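Local coordinates for protein Lysine/ornithine decarboxylase (Selenomonas ruminantium, PDB 5GJO) that decarboxylates L-lysine and L-ornithine with similar efficiency, using pyridoxal 5'-phosphate, to yield cadaverine and putrescine for polyamine synthesis, at residues A[34-46]-A[233-245]. The protein carries 2 engineered substitutions. Residues are numbered along the deposited sequence; the frame is centred on the assembly and turned at random.
Sequences NYQFMRRHLPRAG and LAAMMEAINKQID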
loop_
_atom_site.group_PDB
_atom_site.type_symbol
_atom_site.label_atom_id
_atom_site.label_comp_id
_atom_site.label_asym_id
_atom_site.label_seq_id
_atom_site.Cartn_x
_atom_site.Cartn_y
_atom_site.Cartn_z
ATOM N N ASN A 34 20.991 -6.657 -17.128
ATOM C CA ASN A 34 20.971 -7.367 -15.836
ATOM C C ASN A 34 20.770 -8.898 -15.991
ATOM O O ASN A 34 21.422 -9.694 -15.267
ATOM C CB ASN A 34 19.872 -6.801 -14.923
ATOM C CG ASN A 34 20.194 -5.405 -14.429
ATOM O OD1 ASN A 34 21.365 -4.991 -14.418
ATOM N ND2 ASN A 34 19.172 -4.725 -13.869
ATOM N N TYR A 35 19.902 -9.323 -16.894
ATOM C CA TYR A 35 19.692 -10.727 -17.131
ATOM C C TYR A 35 20.990 -11.331 -17.651
ATOM O O TYR A 35 21.444 -12.372 -17.194
ATOM C CB TYR A 35 18.534 -10.922 -18.145
ATOM C CG TYR A 35 18.161 -12.348 -18.343
ATOM C CD1 TYR A 35 17.245 -12.983 -17.490
ATOM C CD2 TYR A 35 18.783 -13.101 -19.320
ATOM C CE1 TYR A 35 16.897 -14.296 -17.685
ATOM C CE2 TYR A 35 18.456 -14.433 -19.522
ATOM C CZ TYR A 35 17.523 -15.037 -18.701
ATOM O OH TYR A 35 17.141 -16.367 -18.852
ATOM N N GLN A 36 21.594 -10.708 -18.631
ATOM C CA GLN A 36 22.837 -11.264 -19.189
ATOM C C GLN A 36 23.987 -11.302 -18.213
ATOM O O GLN A 36 24.768 -12.239 -18.259
ATOM C CB GLN A 36 23.265 -10.541 -20.467
ATOM C CG GLN A 36 22.250 -10.783 -21.602
ATOM C CD GLN A 36 21.883 -12.283 -21.946
ATOM O OE1 GLN A 36 22.610 -13.267 -21.642
ATOM N NE2 GLN A 36 20.719 -12.447 -22.565
ATOM N N PHE A 37 24.124 -10.299 -17.365
ATOM C CA PHE A 37 25.138 -10.301 -16.348
ATOM C C PHE A 37 24.957 -11.531 -15.425
ATOM O O PHE A 37 25.923 -12.156 -15.051
ATOM C CB PHE A 37 25.026 -9.018 -15.537
ATOM C CG PHE A 37 26.026 -8.842 -14.433
ATOM C CD1 PHE A 37 25.756 -9.318 -13.182
ATOM C CD2 PHE A 37 27.181 -8.086 -14.631
ATOM C CE1 PHE A 37 26.640 -9.106 -12.129
ATOM C CE2 PHE A 37 28.052 -7.829 -13.572
ATOM C CZ PHE A 37 27.772 -8.347 -12.316
ATOM N N MET A 38 23.733 -11.821 -15.043
ATOM C CA MET A 38 23.460 -13.000 -14.170
ATOM C C MET A 38 23.796 -14.301 -14.910
ATOM O O MET A 38 24.358 -15.212 -14.348
ATOM C CB MET A 38 22.011 -13.036 -13.653
ATOM C CG MET A 38 21.765 -14.207 -12.760
ATOM S SD MET A 38 20.205 -13.976 -11.836
ATOM C CE MET A 38 20.861 -12.926 -10.588
ATOM N N ARG A 39 23.446 -14.395 -16.176
ATOM C CA ARG A 39 23.837 -15.548 -17.021
ATOM C C ARG A 39 25.342 -15.718 -17.128
ATOM O O ARG A 39 25.813 -16.863 -17.127
ATOM C CB ARG A 39 23.153 -15.477 -18.417
ATOM C CG ARG A 39 21.640 -15.573 -18.467
ATOM C CD ARG A 39 21.050 -16.772 -17.689
ATOM N NE ARG A 39 21.452 -18.014 -18.347
ATOM C CZ ARG A 39 22.014 -19.081 -17.781
ATOM N NH1 ARG A 39 22.284 -20.126 -18.582
ATOM N NH2 ARG A 39 22.247 -19.180 -16.476
ATOM N N ARG A 40 26.061 -14.621 -17.267
ATOM C CA ARG A 40 27.508 -14.600 -17.295
ATOM C C ARG A 40 28.217 -14.985 -15.992
ATOM O O ARG A 40 29.156 -15.731 -16.018
ATOM C CB ARG A 40 27.958 -13.225 -17.753
ATOM C CG ARG A 40 29.428 -13.001 -17.944
ATOM C CD ARG A 40 29.682 -11.525 -18.258
ATOM N NE ARG A 40 28.756 -11.037 -19.270
ATOM C CZ ARG A 40 27.971 -9.960 -19.197
ATOM N NH1 ARG A 40 27.202 -9.685 -20.219
ATOM N NH2 ARG A 40 27.956 -9.155 -18.164
ATOM N N HIS A 41 27.738 -14.483 -14.864
ATOM C CA HIS A 41 28.417 -14.679 -13.572
ATOM C C HIS A 41 27.852 -15.805 -12.756
ATOM O O HIS A 41 28.508 -16.284 -11.861
ATOM C CB HIS A 41 28.416 -13.373 -12.762
ATOM C CG HIS A 41 29.225 -12.291 -13.415
ATOM N ND1 HIS A 41 30.583 -12.382 -13.557
ATOM C CD2 HIS A 41 28.854 -11.153 -14.060
ATOM C CE1 HIS A 41 31.032 -11.329 -14.237
ATOM N NE2 HIS A 41 29.992 -10.578 -14.574
ATOM N N LEU A 42 26.639 -16.201 -13.080
ATOM C CA LEU A 42 25.987 -17.275 -12.386
ATOM C C LEU A 42 25.383 -18.213 -13.429
ATOM O O LEU A 42 24.208 -18.456 -13.433
ATOM C CB LEU A 42 24.932 -16.685 -11.431
ATOM C CG LEU A 42 24.197 -17.594 -10.453
ATOM C CD1 LEU A 42 25.111 -18.457 -9.615
ATOM C CD2 LEU A 42 23.279 -16.773 -9.567
ATOM N N PRO A 43 26.232 -18.763 -14.299
ATOM C CA PRO A 43 25.696 -19.602 -15.364
ATOM C C PRO A 43 24.962 -20.858 -14.914
ATOM O O PRO A 43 23.998 -21.265 -15.552
ATOM C CB PRO A 43 26.941 -19.890 -16.226
ATOM C CG PRO A 43 28.095 -19.735 -15.325
ATOM C CD PRO A 43 27.666 -18.526 -14.454
ATOM N N ARG A 44 25.370 -21.443 -13.809
ATOM C CA ARG A 44 24.752 -22.675 -13.330
ATOM C C ARG A 44 23.268 -22.545 -12.932
ATOM O O ARG A 44 22.555 -23.527 -12.920
ATOM C CB ARG A 44 25.573 -23.298 -12.197
ATOM C CG ARG A 44 26.878 -23.948 -12.642
ATOM C CD ARG A 44 26.669 -25.069 -13.662
ATOM N NE ARG A 44 25.606 -25.968 -13.262
ATOM C CZ ARG A 44 25.701 -26.856 -12.283
ATOM N NH1 ARG A 44 24.660 -27.603 -11.976
ATOM N NH2 ARG A 44 26.820 -26.998 -11.614
ATOM N N ALA A 45 22.825 -21.352 -12.548
ATOM C CA ALA A 45 21.459 -21.199 -12.029
ATOM C C ALA A 45 20.595 -20.596 -13.050
ATOM O O ALA A 45 20.664 -19.360 -13.283
ATOM C CB ALA A 45 21.459 -20.353 -10.760
ATOM N N GLY A 46 19.696 -21.428 -13.612
ATOM C CA GLY A 46 18.678 -20.986 -14.525
ATOM C C GLY A 46 17.688 -20.042 -13.842
ATOM O O GLY A 46 17.400 -20.196 -12.691
ATOM N N LEU A 233 28.644 -7.304 -6.883
ATOM C CA LEU A 233 27.712 -8.346 -7.350
ATOM C C LEU A 233 28.363 -9.399 -8.190
ATOM O O LEU A 233 27.952 -10.541 -8.116
ATOM C CB LEU A 233 26.502 -7.826 -8.136
ATOM C CG LEU A 233 25.426 -7.167 -7.313
ATOM C CD1 LEU A 233 24.541 -6.464 -8.374
ATOM C CD2 LEU A 233 24.656 -8.223 -6.550
ATOM N N ALA A 234 29.338 -9.046 -9.047
ATOM C CA ALA A 234 30.000 -10.049 -9.779
ATOM C C ALA A 234 30.662 -11.083 -8.833
ATOM O O ALA A 234 30.548 -12.289 -9.055
ATOM C CB ALA A 234 31.063 -9.434 -10.712
ATOM N N ALA A 235 31.343 -10.609 -7.822
ATOM C CA ALA A 235 32.044 -11.532 -6.905
ATOM C C ALA A 235 31.039 -12.362 -6.149
ATOM O O ALA A 235 31.261 -13.608 -5.981
ATOM C CB ALA A 235 32.939 -10.836 -5.933
ATOM N N MET A 236 29.958 -11.725 -5.689
ATOM C CA MET A 236 28.864 -12.524 -5.067
ATOM C C MET A 236 28.373 -13.633 -5.969
ATOM O O MET A 236 28.302 -14.848 -5.554
ATOM C CB MET A 236 27.699 -11.646 -4.640
ATOM C CG MET A 236 26.494 -12.426 -4.121
ATOM S SD MET A 236 25.147 -11.286 -3.666
ATOM C CE MET A 236 25.397 -11.022 -1.904
ATOM N N MET A 237 28.001 -13.291 -7.209
ATOM C CA MET A 237 27.453 -14.267 -8.050
ATOM C C MET A 237 28.503 -15.374 -8.415
ATOM O O MET A 237 28.138 -16.580 -8.432
ATOM C CB MET A 237 26.926 -13.636 -9.335
ATOM C CG MET A 237 25.677 -12.785 -9.027
ATOM S SD MET A 237 24.941 -12.196 -10.548
ATOM C CE MET A 237 23.879 -10.957 -9.751
ATOM N N GLU A 238 29.741 -14.988 -8.659
ATOM C CA GLU A 238 30.761 -15.955 -9.013
ATOM C C GLU A 238 30.988 -16.950 -7.871
ATOM O O GLU A 238 31.206 -18.100 -8.111
ATOM C CB GLU A 238 32.076 -15.277 -9.375
ATOM C CG GLU A 238 32.031 -14.405 -10.610
ATOM C CD GLU A 238 32.294 -15.161 -11.893
ATOM O OE1 GLU A 238 32.638 -16.350 -11.818
ATOM O OE2 GLU A 238 32.134 -14.570 -12.974
ATOM N N ALA A 239 30.970 -16.459 -6.640
ATOM C CA ALA A 239 31.181 -17.298 -5.421
ATOM C C ALA A 239 30.020 -18.252 -5.250
ATOM O O ALA A 239 30.241 -19.446 -4.942
ATOM C CB ALA A 239 31.337 -16.443 -4.197
ATOM N N ILE A 240 28.814 -17.806 -5.513
ATOM C CA ILE A 240 27.650 -18.726 -5.502
ATOM C C ILE A 240 27.835 -19.795 -6.593
ATOM O O ILE A 240 27.648 -21.031 -6.375
ATOM C CB ILE A 240 26.369 -17.964 -5.593
ATOM C CG1 ILE A 240 26.134 -17.072 -4.380
ATOM C CG2 ILE A 240 25.159 -18.847 -5.744
ATOM C CD1 ILE A 240 25.083 -15.999 -4.579
ATOM N N ASN A 241 28.173 -19.348 -7.817
ATOM C CA ASN A 241 28.336 -20.270 -8.943
ATOM C C ASN A 241 29.432 -21.312 -8.624
ATOM O O ASN A 241 29.207 -22.522 -8.901
ATOM C CB ASN A 241 28.675 -19.517 -10.231
ATOM C CG ASN A 241 28.428 -20.329 -11.435
ATOM O OD1 ASN A 241 27.310 -20.584 -11.845
ATOM N ND2 ASN A 241 29.528 -20.786 -12.026
ATOM N N LYS A 242 30.514 -20.851 -7.995
ATOM C CA LYS A 242 31.680 -21.705 -7.668
ATOM C C LYS A 242 31.194 -22.819 -6.706
ATOM O O LYS A 242 31.550 -24.036 -6.870
ATOM C CB LYS A 242 32.840 -20.910 -7.103
ATOM C CG LYS A 242 34.092 -21.737 -6.853
ATOM C CD LYS A 242 35.130 -21.011 -6.057
ATOM C CE LYS A 242 36.431 -21.786 -6.090
ATOM N NZ LYS A 242 37.532 -20.988 -5.464
ATOM N N GLN A 243 30.355 -22.451 -5.755
ATOM C CA GLN A 243 29.892 -23.397 -4.770
ATOM C C GLN A 243 28.885 -24.345 -5.388
ATOM O O GLN A 243 28.798 -25.554 -5.026
ATOM C CB GLN A 243 29.299 -22.668 -3.557
ATOM C CG GLN A 243 28.850 -23.581 -2.408
ATOM C CD GLN A 243 29.961 -23.864 -1.423
ATOM O OE1 GLN A 243 31.101 -24.011 -1.802
ATOM N NE2 GLN A 243 29.653 -23.824 -0.147
ATOM N N ILE A 244 28.114 -23.891 -6.369
ATOM C CA ILE A 244 27.226 -24.786 -7.061
ATOM C C ILE A 244 28.008 -25.779 -7.945
ATOM O O ILE A 244 27.666 -26.955 -7.984
ATOM C CB ILE A 244 26.202 -24.027 -7.954
ATOM C CG1 ILE A 244 25.210 -23.201 -7.098
ATOM C CG2 ILE A 244 25.411 -24.968 -8.851
ATOM C CD1 ILE A 244 24.563 -22.112 -7.857
ATOM N N ASP A 245 29.034 -25.306 -8.636
ATOM C CA ASP A 245 29.865 -26.267 -9.412
ATOM C C ASP A 245 30.534 -27.324 -8.500
ATOM O O ASP A 245 30.663 -28.495 -8.890
ATOM C CB ASP A 245 30.881 -25.574 -10.267
ATOM C CG ASP A 245 30.403 -25.338 -11.695
ATOM O OD1 ASP A 245 29.482 -26.044 -12.171
ATOM O OD2 ASP A 245 31.042 -24.448 -12.351
HETATM O O HOH W 1 30.796 -17.680 -12.993
#
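H41 and E238 form a polar link between the end of helix 28-41 and helix 233-247. The imidazole donates ND1-H to E238 OE2 over 2.7 Å, nearly in the ring plane, and the carboxylate, turned 74° from the ring, accepts on its anti side. A water sits between E238 OE1 and H41 O, within hydrogen-bonding distance of both, at 2.6 Å from OE1 and 2.9 Å from the H41 O. Further along, N241 works on the turn: its CG lies anti to the backbone N (chi1 -162°), which carries OD1 to R44 N at 2.9 Å, in the carbonyl plane of the amide, while P43 CD packs on the same oxygen.

Both helices belong to the PLP-binding TIM barrel, where they flank the neighbouring parallel strands 45-50 and 252-255 that close the ring from first to eighth; the short segments cross at -43°. The type I turn L42-A45 leads from helix 28-41 into strand 45-50.

Apolar contacts accompany the polar ones. M237 SD meets the edge of the F37 ring, 3.9 Å from CE1, a Met-aromatic contact, and its CE touches M38 CE at 3.7 Å. A234 CB sits over one face of the H41 imidazole in a CH-pi contact. L42 CD1 lies against I240 CG2 and I244 CD1, and Y260 touches F37, M38 and M237.

The charged pair is R44 and D245, with NH2 2.9 Å from OD1; bends at chi2 and chi3 fold the guanidinium over I244 CG2, and NH1 bonds F248 O. A leucine in place of this arginine would probably leave D245 without this counter-charge and F248 O without this donor.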